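Local coordinates for trans-2-enoyl-CoA reductase (Treponema denticola ATCC 35405, PDB 4GGO), which catalyses the NADH-dependent reduction of the carbon-carbon double bond of trans-2-enoyl-CoA substrates such as crotonyl-CoA in bacterial fatty acid synthesis, at residues Ala296-Phe299 with Lys300-Glu304; Trp343-Glu347 with Asp348-Ala352. All coordinates share one frame; numbering follows the deposited sequence.

Contact 1 of 2, residues Ala296-Phe299 with Lys300-Glu304; sequences ASLF and KVMKE
Leu298 and Met302, one helical turn apart, lie side by side and point the same way off helix 291-305. The thioether sulphur does the touching: Met302 SD sits 3.6 Å from Leu298 CD1, at van der Waals distance, and about as near to CG, with CD2 a little farther off. Leu298 carries its CG opposite the backbone N (chi1 -176°), which sends the isobutyl group outward, level with its own turn, where the Met302 sulphur comes back to meet it. Met302 starts the other way, with CG opposite its own carbonyl carbon (chi1 -62°), and runs back over the Leu298 carbonyl; CG passes 3.2 Å from Leu298 O before the chain bends at its last torsion (chi3 76°). Leu298 O also accepts the N-H of Met302, 2.9 Å from Met302 N.

Val301 brings CG2 to 3.3 Å from Ser297 O, beside the bond that Val301 N makes to the same oxygen. Lys303 likewise lays its aliphatic stem past Phe299 O, with CG 3.2 Å away, and its outstretched chain ends in a salt bridge with Asp370. The Phe299 ring makes its edge-to-face contact with His308.

The backbone bonds from Lys300 to Ala296 and from Lys303 to Phe299 complete a run of i to i+4 pairs. Leu298 and Val301 face helix 347-359, whereas Phe299 comes near Val281, a residue that binds NAD(+). This is ordinary alpha-helical i to i+4 pairing, with one side-chain pair, Leu298 and Met302, added to the backbone bonds, in the catalytic region of a Rossmann-type enoyl reductase, close to the cofactor and substrate sites.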
loop_
_atom_site.group_PDB
_atom_site.type_symbol
_atom_site.label_atom_id
_atom_site.label_comp_id
_atom_site.label_asym_id
_atom_site.label_seq_id
_atom_site.Cartn_x
_atom_site.Cartn_y
_atom_site.Cartn_z
ATOM N N ALA A 296 10.740 3.123 -13.117
ATOM C CA ALA A 296 11.971 3.905 -13.184
ATOM C C ALA A 296 11.815 5.071 -14.157
ATOM O O ALA A 296 12.297 6.176 -13.905
ATOM C CB ALA A 296 13.140 3.022 -13.591
ATOM N N SER A 297 11.132 4.815 -15.267
ATOM C CA SER A 297 10.870 5.848 -16.257
ATOM C C SER A 297 9.813 6.820 -15.747
ATOM O O SER A 297 9.907 8.025 -15.975
ATOM C CB SER A 297 10.417 5.219 -17.574
ATOM O OG SER A 297 11.368 4.275 -18.035
ATOM N N LEU A 298 8.810 6.285 -15.056
ATOM C CA LEU A 298 7.730 7.093 -14.500
ATOM C C LEU A 298 8.262 8.051 -13.444
ATOM O O LEU A 298 7.902 9.228 -13.428
ATOM C CB LEU A 298 6.645 6.201 -13.890
ATOM C CG LEU A 298 5.397 6.913 -13.361
ATOM C CD1 LEU A 298 4.571 7.469 -14.514
ATOM C CD2 LEU A 298 4.562 5.977 -12.499
ATOM N N PHE A 299 9.117 7.541 -12.562
ATOM C CA PHE A 299 9.723 8.360 -11.517
ATOM C C PHE A 299 10.518 9.501 -12.145
ATOM O O PHE A 299 10.458 10.642 -11.686
ATOM C CB PHE A 299 10.644 7.524 -10.622
ATOM C CG PHE A 299 9.929 6.482 -9.798
ATOM C CD1 PHE A 299 8.545 6.453 -9.725
ATOM C CD2 PHE A 299 10.649 5.536 -9.088
ATOM C CE1 PHE A 299 7.894 5.495 -8.966
ATOM C CE2 PHE A 299 10.005 4.577 -8.326
ATOM C CZ PHE A 299 8.625 4.559 -8.265
ATOM N N LYS A 300 11.256 9.184 -13.202
ATOM C CA LYS A 300 12.068 10.169 -13.905
ATOM C C LYS A 300 11.205 11.284 -14.492
ATOM O O LYS A 300 11.467 12.468 -14.278
ATOM C CB LYS A 300 12.867 9.493 -15.017
ATOM C CG LYS A 300 13.825 10.423 -15.744
ATOM C CD LYS A 300 14.917 10.914 -14.811
ATOM C CE LYS A 300 16.037 11.593 -15.580
ATOM N NZ LYS A 300 17.167 11.976 -14.688
ATOM N N VAL A 301 10.174 10.892 -15.230
ATOM C CA VAL A 301 9.284 11.842 -15.882
ATOM C C VAL A 301 8.523 12.705 -14.876
ATOM O O VAL A 301 8.460 13.928 -15.017
ATOM C CB VAL A 301 8.279 11.116 -16.803
ATOM C CG1 VAL A 301 7.225 12.080 -17.315
ATOM C CG2 VAL A 301 9.008 10.448 -17.964
ATOM N N MET A 302 7.954 12.069 -13.857
ATOM C CA MET A 302 7.110 12.784 -12.904
ATOM C C MET A 302 7.897 13.704 -11.969
ATOM O O MET A 302 7.391 14.742 -11.542
ATOM C CB MET A 302 6.224 11.810 -12.120
ATOM C CG MET A 302 5.269 11.028 -13.014
ATOM S SD MET A 302 4.034 10.064 -12.125
ATOM C CE MET A 302 2.895 11.350 -11.614
ATOM N N LYS A 303 9.137 13.334 -11.663
ATOM C CA LYS A 303 9.991 14.196 -10.853
ATOM C C LYS A 303 10.401 15.441 -11.636
ATOM O O LYS A 303 10.523 16.527 -11.069
ATOM C CB LYS A 303 11.223 13.440 -10.346
ATOM C CG LYS A 303 10.929 12.502 -9.182
ATOM C CD LYS A 303 12.155 11.697 -8.772
ATOM C CE LYS A 303 11.839 10.792 -7.588
ATOM N NZ LYS A 303 13.027 10.016 -7.136
ATOM N N GLU A 304 10.602 15.280 -12.941
ATOM C CA GLU A 304 10.925 16.411 -13.804
ATOM C C GLU A 304 9.715 17.323 -14.003
ATOM O O GLU A 304 9.856 18.541 -14.094
ATOM C CB GLU A 304 11.458 15.935 -15.160
ATOM C CG GLU A 304 12.845 15.315 -15.098
ATOM C CD GLU A 304 13.439 15.069 -16.472
ATOM O OE1 GLU A 304 12.788 15.421 -17.479
ATOM O OE2 GLU A 304 14.561 14.526 -16.545
#

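Contact 2 of 2, residues Trp343-Glu347 with Asp348-Ala352; sequences WELEE and DVQKA
Gln350 NE2 is held by two partners, Glu344 O at 2.7 Å and the hydroxyl of Tyr294. The N-H directed at Glu344 O is almost straight (172°). That oxygen lies in the plane of the Gln350 amide, but the nitrogen stands well above the Glu344 carbonyl plane. Gln350 gets there by bending at its second torsion (chi2 -60°), which turns the amide out toward the incoming loop; Leu345 CD2 runs alongside, 3.7 Å from NE2. Val349 packs its two methyls against carbonyl oxygens of the loop, CG1 3.3 Å from Glu344 O and CG2 3.3 Å from Trp343 O.

Glu346 is the N-cap of helix 347-359, and its carbonyl takes the Gln350 N-H in the first full helical bond. The Gln350 side chain thus ties the approaching loop to that opening turn. Glu344 has its carbonyl held by Gln350 and its carboxylate, turned away, by Tyr294, Gly279 N and the substrate-binding Tyr234.

On the outer side, Lys351 bends to bring NZ 2.8 Å from Glu347 OE2, a salt bridge using the anti lone pair. Glu346 OE1 and Asp348 OD1 approach to 2.8 Å with their carboxylates nearly coplanar, closeness that could raise the pKa of one of them; Asp348 OD2 also pairs with Lys305.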
loop_
_atom_site.group_PDB
_atom_site.type_symbol
_atom_site.label_atom_id
_atom_site.label_comp_id
_atom_site.label_asym_id
_atom_site.label_seq_id
_atom_site.Cartn_x
_atom_site.Cartn_y
_atom_site.Cartn_z
ATOM N N TRP A 343 -2.609 11.639 -11.948
ATOM C CA TRP A 343 -1.393 12.316 -12.386
ATOM C C TRP A 343 -0.497 11.360 -13.172
ATOM O O TRP A 343 0.145 11.756 -14.142
ATOM C CB TRP A 343 -0.627 12.892 -11.192
ATOM C CG TRP A 343 -1.364 13.976 -10.459
ATOM C CD1 TRP A 343 -2.581 14.506 -10.779
ATOM C CD2 TRP A 343 -0.923 14.665 -9.285
ATOM N NE1 TRP A 343 -2.927 15.482 -9.873
ATOM C CE2 TRP A 343 -1.925 15.598 -8.945
ATOM C CE3 TRP A 343 0.224 14.586 -8.487
ATOM C CZ2 TRP A 343 -1.815 16.442 -7.842
ATOM C CZ3 TRP A 343 0.328 15.425 -7.391
ATOM C CH2 TRP A 343 -0.683 16.340 -7.079
ATOM N N GLU A 344 -0.456 10.101 -12.743
ATOM C CA GLU A 344 0.330 9.086 -13.437
ATOM C C GLU A 344 -0.203 8.835 -14.841
ATOM O O GLU A 344 0.564 8.740 -15.800
ATOM C CB GLU A 344 0.345 7.770 -12.650
ATOM C CG GLU A 344 0.874 6.585 -13.458
ATOM C CD GLU A 344 0.996 5.314 -12.639
ATOM O OE1 GLU A 344 0.807 5.381 -11.409
ATOM O OE2 GLU A 344 1.289 4.248 -13.225
ATOM N N LEU A 345 -1.521 8.730 -14.960
ATOM C CA LEU A 345 -2.137 8.367 -16.230
ATOM C C LEU A 345 -2.518 9.573 -17.082
ATOM O O LEU A 345 -3.268 9.441 -18.049
ATOM C CB LEU A 345 -3.349 7.463 -16.006
ATOM C CG LEU A 345 -3.037 6.090 -15.411
ATOM C CD1 LEU A 345 -4.310 5.275 -15.254
ATOM C CD2 LEU A 345 -2.022 5.349 -16.275
ATOM N N GLU A 346 -2.002 10.745 -16.717
ATOM C CA GLU A 346 -2.114 11.920 -17.575
ATOM C C GLU A 346 -1.477 11.603 -18.917
ATOM O O GLU A 346 -0.455 10.921 -18.974
ATOM C CB GLU A 346 -1.398 13.118 -16.959
ATOM C CG GLU A 346 -2.175 13.858 -15.900
ATOM C CD GLU A 346 -1.354 14.965 -15.273
ATOM O OE1 GLU A 346 -0.454 15.494 -15.958
ATOM O OE2 GLU A 346 -1.599 15.301 -14.095
ATOM N N GLU A 347 -2.084 12.094 -19.990
ATOM C CA GLU A 347 -1.588 11.838 -21.336
ATOM C C GLU A 347 -0.152 12.322 -21.517
ATOM O O GLU A 347 0.676 11.622 -22.096
ATOM C CB GLU A 347 -2.498 12.494 -22.375
ATOM C CG GLU A 347 -2.097 12.196 -23.811
ATOM C CD GLU A 347 -2.864 13.019 -24.819
ATOM O OE1 GLU A 347 -4.111 12.964 -24.814
ATOM O OE2 GLU A 347 -2.217 13.718 -25.625
ATOM N N ASP A 348 0.139 13.516 -21.007
ATOM C CA ASP A 348 1.470 14.093 -21.153
ATOM C C ASP A 348 2.520 13.270 -20.406
ATOM O O ASP A 348 3.665 13.158 -20.845
ATOM C CB ASP A 348 1.479 15.558 -20.702
ATOM C CG ASP A 348 1.284 15.717 -19.205
ATOM O OD1 ASP A 348 0.169 15.444 -18.708
ATOM O OD2 ASP A 348 2.247 16.131 -18.525
ATOM N N VAL A 349 2.118 12.684 -19.283
ATOM C CA VAL A 349 3.008 11.813 -18.528
ATOM C C VAL A 349 3.252 10.499 -19.269
ATOM O O VAL A 349 4.396 10.101 -19.474
ATOM C CB VAL A 349 2.464 11.520 -17.114
ATOM C CG1 VAL A 349 3.283 10.418 -16.443
ATOM C CG2 VAL A 349 2.467 12.787 -16.267
ATOM N N GLN A 350 2.170 9.840 -19.678
ATOM C CA GLN A 350 2.260 8.531 -20.322
ATOM C C GLN A 350 3.005 8.562 -21.656
ATOM O O GLN A 350 3.721 7.621 -21.996
ATOM C CB GLN A 350 0.865 7.924 -20.504
ATOM C CG GLN A 350 0.228 7.447 -19.205
ATOM C CD GLN A 350 1.049 6.372 -18.517
ATOM O OE1 GLN A 350 1.432 5.376 -19.132
ATOM N NE2 GLN A 350 1.333 6.574 -17.235
ATOM N N LYS A 351 2.838 9.642 -22.411
ATOM C CA LYS A 351 3.541 9.772 -23.680
ATOM C C LYS A 351 5.035 9.988 -23.462
ATOM O O LYS A 351 5.862 9.465 -24.206
ATOM C CB LYS A 351 2.932 10.892 -24.526
ATOM C CG LYS A 351 1.575 10.528 -25.106
ATOM C CD LYS A 351 1.153 11.497 -26.197
ATOM C CE LYS A 351 0.976 12.900 -25.650
ATOM N NZ LYS A 351 0.396 13.812 -26.673
ATOM N N ALA A 352 5.376 10.748 -22.427
ATOM C CA ALA A 352 6.772 10.977 -22.079
ATOM C C ALA A 352 7.429 9.690 -21.579
ATOM O O ALA A 352 8.586 9.409 -21.894
ATOM C CB ALA A 352 6.884 12.074 -21.034
#

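Contact 1 comes first along the chain, on helix 291-305, and contact 2 follows at the loop leading from strand 338-339 into helix 347-359; their centres are about 10 Å apart. They touch directly: Leu298 CD2 packs 3.6 Å from Glu344 CD, Met302 CE reaches the Trp343 backbone, and Val301 CG1 meets Ala352 CB at 3.7 Å. The two helices therefore pack against each other although one belongs to the catalytic region and the other to the so-called FAD-binding domain. The interface lies beside the substrate-binding Tyr234, so parts of both regions line its surroundings.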